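Local structure of type VI secretion system-associated protein TagF (Pseudomonas aeruginosa PAO1, 2QNU) at residues M37-D42 with P202-F207; D50-S55 with G84-L89; T73-P78 with G110-V115. The protein is associated with the bacterial type VI secretion system and probably helps to regulate it. All blocks are in the same frame, centred on the assembly; numbering follows the deposited sequence.

Contact 1: M37-D42 with P202-F207; sequences MRASQD and PPAPAF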
loop_
_atom_site.group_PDB
_atom_site.type_symbol
_atom_site.label_atom_id
_atom_site.label_comp_id
_atom_site.label_asym_id
_atom_site.label_seq_id
_atom_site.Cartn_x
_atom_site.Cartn_y
_atom_site.Cartn_z
HETATM N N MSE B 37 13.221 -22.504 -11.069
HETATM C CA MSE B 37 13.035 -23.940 -11.147
HETATM C C MSE B 37 14.362 -24.578 -10.754
HETATM O O MSE B 37 14.425 -25.379 -9.850
HETATM C CB MSE B 37 12.635 -24.368 -12.573
HETATM C CG MSE B 37 11.187 -24.001 -13.005
HETATM SE SE MSE B 37 9.772 -25.103 -12.058
HETATM C CE MSE B 37 10.082 -26.652 -13.237
ATOM N N ARG B 38 15.421 -24.143 -11.417
ATOM C CA ARG B 38 16.789 -24.587 -11.158
ATOM C C ARG B 38 17.194 -24.335 -9.705
ATOM O O ARG B 38 17.694 -25.247 -9.050
ATOM C CB ARG B 38 17.693 -23.910 -12.159
ATOM C CG ARG B 38 19.165 -24.324 -12.160
ATOM C CD ARG B 38 19.368 -25.786 -12.656
ATOM N NE ARG B 38 19.499 -26.670 -11.499
ATOM C CZ ARG B 38 18.957 -27.876 -11.387
ATOM N NH1 ARG B 38 18.254 -28.437 -12.381
ATOM N NH2 ARG B 38 19.146 -28.554 -10.264
ATOM N N ALA B 39 16.962 -23.151 -9.147
ATOM C CA ALA B 39 17.345 -22.943 -7.738
ATOM C C ALA B 39 16.527 -23.811 -6.778
ATOM O O ALA B 39 17.084 -24.417 -5.882
ATOM C CB ALA B 39 17.239 -21.472 -7.329
ATOM N N SER B 40 15.205 -23.881 -6.969
ATOM C CA SER B 40 14.334 -24.758 -6.115
ATOM C C SER B 40 14.805 -26.211 -6.215
ATOM O O SER B 40 14.973 -26.882 -5.199
ATOM C CB SER B 40 12.873 -24.621 -6.511
ATOM O OG SER B 40 12.732 -25.038 -7.867
ATOM N N GLN B 41 15.101 -26.668 -7.429
ATOM C CA GLN B 41 15.679 -27.992 -7.634
ATOM C C GLN B 41 16.993 -28.218 -6.871
ATOM O O GLN B 41 17.149 -29.234 -6.231
ATOM C CB GLN B 41 15.845 -28.301 -9.134
ATOM C CG GLN B 41 14.465 -28.541 -9.799
ATOM C CD GLN B 41 14.476 -28.507 -11.325
ATOM O OE1 GLN B 41 15.502 -28.319 -11.954
ATOM N NE2 GLN B 41 13.295 -28.669 -11.927
ATOM N N ASP B 42 17.932 -27.284 -6.942
ATOM C CA ASP B 42 19.196 -27.437 -6.214
ATOM C C ASP B 42 18.976 -27.475 -4.690
ATOM O O ASP B 42 19.661 -28.209 -3.965
ATOM C CB ASP B 42 20.144 -26.277 -6.482
ATOM C CG ASP B 42 20.720 -26.284 -7.845
ATOM O OD1 ASP B 42 20.651 -27.288 -8.552
ATOM O OD2 ASP B 42 21.297 -25.244 -8.209
ATOM N N PRO B 202 10.294 -12.265 -7.239
ATOM C CA PRO B 202 10.953 -13.144 -6.268
ATOM C C PRO B 202 12.377 -13.500 -6.745
ATOM O O PRO B 202 12.605 -13.821 -7.894
ATOM C CB PRO B 202 10.038 -14.350 -6.199
ATOM C CG PRO B 202 8.709 -13.851 -6.750
ATOM C CD PRO B 202 8.983 -12.769 -7.687
ATOM N N PRO B 203 13.351 -13.348 -5.863
ATOM C CA PRO B 203 14.677 -13.857 -6.210
ATOM C C PRO B 203 14.636 -15.382 -6.421
ATOM O O PRO B 203 13.821 -16.082 -5.782
ATOM C CB PRO B 203 15.550 -13.486 -5.018
ATOM C CG PRO B 203 14.679 -13.160 -3.959
ATOM C CD PRO B 203 13.302 -12.743 -4.524
ATOM N N ALA B 204 15.503 -15.869 -7.298
ATOM C CA ALA B 204 15.510 -17.291 -7.669
ATOM C C ALA B 204 15.549 -18.204 -6.429
ATOM O O ALA B 204 14.782 -19.125 -6.351
ATOM C CB ALA B 204 16.619 -17.597 -8.602
ATOM N N PRO B 205 16.420 -17.922 -5.451
ATOM C CA PRO B 205 16.406 -18.777 -4.243
ATOM C C PRO B 205 15.143 -18.684 -3.422
ATOM O O PRO B 205 15.008 -19.420 -2.460
ATOM C CB PRO B 205 17.608 -18.278 -3.433
ATOM C CG PRO B 205 18.484 -17.501 -4.468
ATOM C CD PRO B 205 17.499 -16.906 -5.398
ATOM N N ALA B 206 14.264 -17.754 -3.744
ATOM C CA ALA B 206 12.928 -17.661 -3.102
ATOM C C ALA B 206 11.840 -18.459 -3.810
ATOM O O ALA B 206 10.756 -18.704 -3.231
ATOM C CB ALA B 206 12.470 -16.189 -2.982
ATOM N N PHE B 207 12.107 -18.847 -5.060
ATOM C CA PHE B 207 11.155 -19.718 -5.803
ATOM C C PHE B 207 10.550 -20.914 -5.020
ATOM O O PHE B 207 9.301 -21.110 -4.984
ATOM C CB PHE B 207 11.765 -20.238 -7.085
ATOM C CG PHE B 207 10.718 -20.725 -8.077
ATOM C CD1 PHE B 207 10.012 -19.819 -8.876
ATOM C CD2 PHE B 207 10.421 -22.072 -8.185
ATOM C CE1 PHE B 207 9.088 -20.268 -9.778
ATOM C CE2 PHE B 207 9.472 -22.514 -9.072
ATOM C CZ PHE B 207 8.796 -21.617 -9.868
#
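A204 brings the loop against helix 23-44 at A39, where the methyl carbon A39 CB lies 3.5 Å from A204 O and 4.1 Å from A204 CB. Alanine suits both places, because with nothing beyond CB the two methyls can come this close; the nearest CA atoms, those of A39 and P205, are 5.5 Å apart. P205 turns its CB away from the helix and approaches A39 mainly through its backbone nitrogen. A backbone bond from F207 N to A204 O helps to close the tight turn, which brings the F207 side chain round to face the helix. With CG nearly opposite the backbone N (chi1 -161°), the phenyl ring extends over the helix surface between S40 and M37. Its CD2 is 3.8 Å from S40 OG, while CE2 is 4.0 Å from the selenium (SE) of selenomethionine M37. That Met-aromatic contact is oblique, the selenium standing 59° off the ring normal, and M37 reaches it by bending at both chi2 and chi3. Serine is small enough to lie beside the ring, and its hydroxyl is within reach of the carbonyl oxygens of G36 and M37 in its own helix. Around this packing, M37 extends to W48 and Y52 of helix 48-53, S40 touches L211 of helix 209-212, and the start of the loop is tied by P202 O to W32 NE1 and rests on strand 180-185.

Contact 2: D50-S55 with G84-L89; sequences DAYLTS and GRYFPL
Y52 and Y86 carry most of this contact, meeting where the end of helix 48-53 faces the loop that leads into strand 89-95. The helix side chain stretches straight out, its CG opposite the backbone N (chi1 176°), so that the phenol reaches across to the loop. Its CE1 presses on Y86 at CD1, 3.6 Å away, and also lies 3.8 Å from Y86 CB. The two ring planes stand at 77°, with centroids 5.8 Å apart, and the rings meet obliquely, through ring carbons and Y86 CB.

L53 adds a smaller apolar touch, its CD1 sitting 4.0 Å from Y86 CE1 towards the exposed side of the contact. A branched aliphatic chain serves well here, because one methyl can reach the tyrosine ring from the next position of the helix. Farther along the loop, P88 CG comes to the edge of the Y52 ring, near its plane. The Y52 hydroxyl, meanwhile, passes close over the backbone between F87 and P88, with OH 3.2 Å from F87 C, and makes its hydrogen bond beyond this segment, to S79 O. Y52 also stacks with W48, which probably helps to hold the ring in place. At the other end of the residue, Y52 O receives both S55 N and S55 OG from one face of its plane, the OG bond being 2.6 Å long, as the chain leaves the helix.

The chemistry implies a mixed role for tyrosine: its ring carbons supply apolar packing against Y86 and P88, while its buried hydroxyl is satisfied by the carbonyl oxygen of S79.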
loop_
_atom_site.group_PDB
_atom_site.type_symbol
_atom_site.label_atom_id
_atom_site.label_comp_id
_atom_site.label_asym_id
_atom_site.label_seq_id
_atom_site.Cartn_x
_atom_site.Cartn_y
_atom_site.Cartn_z
ATOM N N ASP B 50 7.970 -33.899 -5.382
ATOM C CA ASP B 50 6.825 -33.977 -4.484
ATOM C C ASP B 50 6.268 -32.636 -4.096
ATOM O O ASP B 50 5.032 -32.425 -4.076
ATOM C CB ASP B 50 7.254 -34.707 -3.208
ATOM C CG ASP B 50 7.564 -36.217 -3.461
ATOM O OD1 ASP B 50 7.385 -36.720 -4.611
ATOM O OD2 ASP B 50 8.035 -36.899 -2.508
ATOM N N ALA B 51 7.174 -31.724 -3.765
ATOM C CA ALA B 51 6.776 -30.317 -3.459
ATOM C C ALA B 51 6.097 -29.613 -4.634
ATOM O O ALA B 51 5.018 -28.996 -4.475
ATOM C CB ALA B 51 8.028 -29.526 -3.021
ATOM N N TYR B 52 6.744 -29.685 -5.788
ATOM C CA TYR B 52 6.299 -29.083 -7.037
ATOM C C TYR B 52 4.885 -29.561 -7.448
ATOM O O TYR B 52 3.984 -28.752 -7.752
ATOM C CB TYR B 52 7.285 -29.414 -8.147
ATOM C CG TYR B 52 6.914 -28.917 -9.575
ATOM C CD1 TYR B 52 6.482 -29.817 -10.574
ATOM C CD2 TYR B 52 7.023 -27.565 -9.938
ATOM C CE1 TYR B 52 6.173 -29.398 -11.883
ATOM C CE2 TYR B 52 6.710 -27.139 -11.240
ATOM C CZ TYR B 52 6.298 -28.057 -12.206
ATOM O OH TYR B 52 6.038 -27.652 -13.473
ATOM N N LEU B 53 4.731 -30.874 -7.470
ATOM C CA LEU B 53 3.469 -31.535 -7.920
ATOM C C LEU B 53 2.284 -31.196 -7.084
ATOM O O LEU B 53 1.169 -31.136 -7.608
ATOM C CB LEU B 53 3.663 -33.013 -7.853
ATOM C CG LEU B 53 4.096 -33.735 -9.104
ATOM C CD1 LEU B 53 4.699 -32.960 -10.202
ATOM C CD2 LEU B 53 4.983 -34.881 -8.661
ATOM N N THR B 54 2.489 -30.947 -5.796
ATOM C CA THR B 54 1.362 -30.643 -4.944
ATOM C C THR B 54 1.277 -29.197 -4.500
ATOM O O THR B 54 0.560 -28.906 -3.531
ATOM C CB THR B 54 1.431 -31.474 -3.681
ATOM O OG1 THR B 54 2.679 -31.185 -3.031
ATOM C CG2 THR B 54 1.334 -32.977 -4.018
ATOM N N SER B 55 2.080 -28.317 -5.122
ATOM C CA SER B 55 2.167 -26.940 -4.751
ATOM C C SER B 55 0.938 -26.187 -5.310
ATOM O O SER B 55 0.291 -26.649 -6.265
ATOM C CB SER B 55 3.456 -26.320 -5.293
ATOM O OG SER B 55 3.518 -26.446 -6.697
ATOM N N GLY B 84 6.906 -35.723 -20.462
ATOM C CA GLY B 84 7.265 -35.892 -19.051
ATOM C C GLY B 84 8.217 -34.873 -18.422
ATOM O O GLY B 84 8.665 -35.033 -17.281
ATOM N N ARG B 85 8.525 -33.801 -19.145
ATOM C CA ARG B 85 9.394 -32.748 -18.613
ATOM C C ARG B 85 8.559 -31.693 -17.880
ATOM O O ARG B 85 7.425 -31.412 -18.285
ATOM C CB ARG B 85 10.220 -32.173 -19.752
ATOM C CG ARG B 85 10.976 -33.274 -20.493
ATOM C CD ARG B 85 11.558 -32.857 -21.842
ATOM N NE ARG B 85 10.560 -32.330 -22.766
ATOM C CZ ARG B 85 10.829 -31.975 -24.017
ATOM N NH1 ARG B 85 12.042 -32.142 -24.537
ATOM N NH2 ARG B 85 9.884 -31.448 -24.765
ATOM N N TYR B 86 9.092 -31.164 -16.773
ATOM C CA TYR B 86 8.371 -30.225 -15.888
ATOM C C TYR B 86 8.574 -28.731 -16.206
ATOM O O TYR B 86 9.702 -28.253 -16.286
ATOM C CB TYR B 86 8.754 -30.527 -14.434
ATOM C CG TYR B 86 8.402 -31.939 -14.073
ATOM C CD1 TYR B 86 7.065 -32.290 -13.908
ATOM C CD2 TYR B 86 9.390 -32.944 -13.961
ATOM C CE1 TYR B 86 6.691 -33.568 -13.613
ATOM C CE2 TYR B 86 9.035 -34.233 -13.669
ATOM C CZ TYR B 86 7.670 -34.546 -13.494
ATOM O OH TYR B 86 7.224 -35.808 -13.208
ATOM N N PHE B 87 7.473 -27.991 -16.394
ATOM C CA PHE B 87 7.497 -26.542 -16.447
ATOM C C PHE B 87 6.126 -25.989 -16.159
ATOM O O PHE B 87 5.137 -26.569 -16.596
ATOM C CB PHE B 87 7.921 -26.059 -17.831
ATOM C CG PHE B 87 8.496 -24.719 -17.824
ATOM C CD1 PHE B 87 9.835 -24.520 -17.427
ATOM C CD2 PHE B 87 7.721 -23.586 -18.203
ATOM C CE1 PHE B 87 10.370 -23.260 -17.435
ATOM C CE2 PHE B 87 8.275 -22.342 -18.216
ATOM C CZ PHE B 87 9.591 -22.175 -17.820
ATOM N N PRO B 88 6.030 -24.876 -15.389
ATOM C CA PRO B 88 4.697 -24.336 -15.112
ATOM C C PRO B 88 3.911 -23.923 -16.342
ATOM O O PRO B 88 4.455 -23.721 -17.400
ATOM C CB PRO B 88 4.995 -23.108 -14.250
ATOM C CG PRO B 88 6.207 -23.428 -13.568
ATOM C CD PRO B 88 7.051 -24.205 -14.573
ATOM N N LEU B 89 2.616 -23.806 -16.164
ATOM C CA LEU B 89 1.725 -23.261 -17.213
ATOM C C LEU B 89 1.131 -21.990 -16.643
ATOM O O LEU B 89 0.604 -21.956 -15.531
ATOM C CB LEU B 89 0.598 -24.240 -17.509
ATOM C CG LEU B 89 -0.501 -23.816 -18.525
ATOM C CD1 LEU B 89 0.092 -23.641 -19.888
ATOM C CD2 LEU B 89 -1.522 -24.902 -18.573
#

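Contact 3: T73-P78 with G110-V115; sequences TGVVMP and GWFEQV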
loop_
_atom_site.group_PDB
_atom_site.type_symbol
_atom_site.label_atom_id
_atom_site.label_comp_id
_atom_site.label_asym_id
_atom_site.label_seq_id
_atom_site.Cartn_x
_atom_site.Cartn_y
_atom_site.Cartn_z
ATOM N N THR B 73 -1.031 -9.590 -14.897
ATOM C CA THR B 73 -1.812 -10.336 -13.921
ATOM C C THR B 73 -2.183 -11.711 -14.492
ATOM O O THR B 73 -2.206 -11.902 -15.701
ATOM C CB THR B 73 -3.050 -9.582 -13.501
ATOM O OG1 THR B 73 -3.639 -10.222 -12.375
ATOM C CG2 THR B 73 -4.062 -9.489 -14.622
ATOM N N GLY B 74 -2.406 -12.674 -13.600
ATOM C CA GLY B 74 -2.679 -14.018 -14.059
ATOM C C GLY B 74 -2.635 -15.068 -12.988
ATOM O O GLY B 74 -2.780 -14.771 -11.804
ATOM N N VAL B 75 -2.501 -16.301 -13.444
ATOM C CA VAL B 75 -2.366 -17.444 -12.553
ATOM C C VAL B 75 -1.316 -18.386 -13.125
ATOM O O VAL B 75 -1.236 -18.555 -14.315
ATOM C CB VAL B 75 -3.690 -18.198 -12.327
ATOM C CG1 VAL B 75 -3.495 -19.293 -11.247
ATOM C CG2 VAL B 75 -4.816 -17.262 -11.922
ATOM N N VAL B 76 -0.483 -18.959 -12.265
ATOM C CA VAL B 76 0.520 -19.922 -12.719
ATOM C C VAL B 76 0.325 -21.212 -11.933
ATOM O O VAL B 76 -0.004 -21.177 -10.747
ATOM C CB VAL B 76 1.984 -19.450 -12.551
ATOM C CG1 VAL B 76 2.295 -18.970 -11.132
ATOM C CG2 VAL B 76 2.960 -20.562 -12.917
HETATM N N MSE B 77 0.470 -22.346 -12.631
HETATM C CA MSE B 77 0.283 -23.696 -12.062
HETATM C C MSE B 77 1.405 -24.645 -12.434
HETATM O O MSE B 77 1.791 -24.666 -13.564
HETATM C CB MSE B 77 -1.020 -24.288 -12.658
HETATM C CG MSE B 77 -1.335 -25.709 -12.123
HETATM SE SE MSE B 77 -2.892 -26.545 -13.103
HETATM C CE MSE B 77 -1.973 -26.987 -14.691
ATOM N N PRO B 78 1.880 -25.488 -11.503
ATOM C CA PRO B 78 2.844 -26.531 -11.900
ATOM C C PRO B 78 2.281 -27.420 -13.022
ATOM O O PRO B 78 1.101 -27.774 -12.998
ATOM C CB PRO B 78 3.054 -27.358 -10.621
ATOM C CG PRO B 78 2.609 -26.454 -9.521
ATOM C CD PRO B 78 1.587 -25.519 -10.055
ATOM N N GLY B 110 -13.504 -13.554 -9.150
ATOM C CA GLY B 110 -14.141 -14.271 -10.258
ATOM C C GLY B 110 -13.280 -14.579 -11.459
ATOM O O GLY B 110 -13.262 -15.742 -11.934
ATOM N N TRP B 111 -12.582 -13.553 -11.982
ATOM C CA TRP B 111 -11.691 -13.738 -13.145
ATOM C C TRP B 111 -10.616 -14.817 -12.839
ATOM O O TRP B 111 -10.350 -15.720 -13.612
ATOM C CB TRP B 111 -11.012 -12.403 -13.497
ATOM C CG TRP B 111 -10.246 -12.454 -14.766
ATOM C CD1 TRP B 111 -10.753 -12.416 -16.057
ATOM C CD2 TRP B 111 -8.832 -12.622 -14.890
ATOM N NE1 TRP B 111 -9.725 -12.516 -16.951
ATOM C CE2 TRP B 111 -8.537 -12.633 -16.265
ATOM C CE3 TRP B 111 -7.778 -12.736 -13.962
ATOM C CZ2 TRP B 111 -7.240 -12.787 -16.735
ATOM C CZ3 TRP B 111 -6.485 -12.866 -14.425
ATOM C CH2 TRP B 111 -6.225 -12.890 -15.799
ATOM N N PHE B 112 -10.004 -14.673 -11.681
ATOM C CA PHE B 112 -8.963 -15.597 -11.218
ATOM C C PHE B 112 -9.449 -17.096 -11.049
ATOM O O PHE B 112 -8.754 -18.078 -11.398
ATOM C CB PHE B 112 -8.380 -15.027 -9.924
ATOM C CG PHE B 112 -7.583 -13.736 -10.147
ATOM C CD1 PHE B 112 -6.307 -13.787 -10.668
ATOM C CD2 PHE B 112 -8.134 -12.487 -9.863
ATOM C CE1 PHE B 112 -5.558 -12.595 -10.940
ATOM C CE2 PHE B 112 -7.416 -11.276 -10.133
ATOM C CZ PHE B 112 -6.130 -11.341 -10.650
ATOM N N GLU B 113 -10.632 -17.227 -10.486
ATOM C CA GLU B 113 -11.288 -18.531 -10.361
ATOM C C GLU B 113 -11.566 -19.136 -11.746
ATOM O O GLU B 113 -11.259 -20.314 -11.985
ATOM C CB GLU B 113 -12.556 -18.358 -9.549
ATOM C CG GLU B 113 -12.231 -18.152 -8.093
ATOM C CD GLU B 113 -13.415 -17.758 -7.228
ATOM O OE1 GLU B 113 -14.516 -17.560 -7.742
ATOM O OE2 GLU B 113 -13.227 -17.612 -6.022
ATOM N N GLN B 114 -12.039 -18.314 -12.680
ATOM C CA GLN B 114 -12.214 -18.767 -14.056
ATOM C C GLN B 114 -10.891 -19.164 -14.669
ATOM O O GLN B 114 -10.827 -20.131 -15.385
ATOM C CB GLN B 114 -12.817 -17.699 -14.988
ATOM C CG GLN B 114 -14.110 -17.092 -14.507
ATOM C CD GLN B 114 -14.684 -15.992 -15.460
ATOM O OE1 GLN B 114 -14.554 -16.083 -16.701
ATOM N NE2 GLN B 114 -15.358 -14.973 -14.865
ATOM N N VAL B 115 -9.828 -18.387 -14.452
ATOM C CA VAL B 115 -8.558 -18.745 -15.017
ATOM C C VAL B 115 -8.076 -20.049 -14.396
ATOM O O VAL B 115 -7.558 -20.899 -15.104
ATOM C CB VAL B 115 -7.455 -17.654 -14.831
ATOM C CG1 VAL B 115 -6.123 -18.233 -15.202
ATOM C CG2 VAL B 115 -7.769 -16.448 -15.695
#
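A helix packed on one face of an antiparallel sheet is the element here: helix 110-121 lies over strand 71-77. The axes of strand 73-77 and helix 110-115 come within 8.3 Å, with 33° between their directions. Three side chains of the helix touch the strand; W111 and V115 start toward it, and F112 brings its ring round to it. V115 and V75 slide past each other in opposite directions, with V115 CG1 3.7 Å from V75 CG2; beta-branched valine suits both the strand and this close packing. F112 has CG opposite the carbonyl carbon (chi1 -68°) and turns its ring edge to the strand. T73 OG1 lies 3.2 Å from F112 CZ, and G74 O is 3.6 Å from F112 CE1, near the ring plane, so that oxygens face aromatic C-H groups. The T73 hydroxyl also bonds to F60 O. W111 brings its CZ3 edge to G74 CA at 4.0 Å, near the plane of the indole; its CE3 covers the centre of one F112 face. Strand 71-77 is bonded to strands 58-62 and 89-95 at its two sides, and the helix touches both through F112 and E113 on R59, and W111 on C93.

Overall arrangement
Contact 3 is the deepest of the three, every touching residue being buried between helix and sheet. Contact 1 is only partly buried, and contact 2, though mostly buried, has an exposed margin. The first two are neighbours: their centres are 13 Å apart, and M37 of contact 1 packs on Y52 and P88 of contact 2. Contacts 2 and 3 are joined through the sheet, where L89 N probably bonds to M77 O at 2.9 Å, whereas contacts 1 and 3 do not touch. Side-chain packing dominates throughout, but its character changes: alanine on alanine and selenium beside phenyl in contact 1, tyrosines in contact 2, valines and aromatic edges in contact 3.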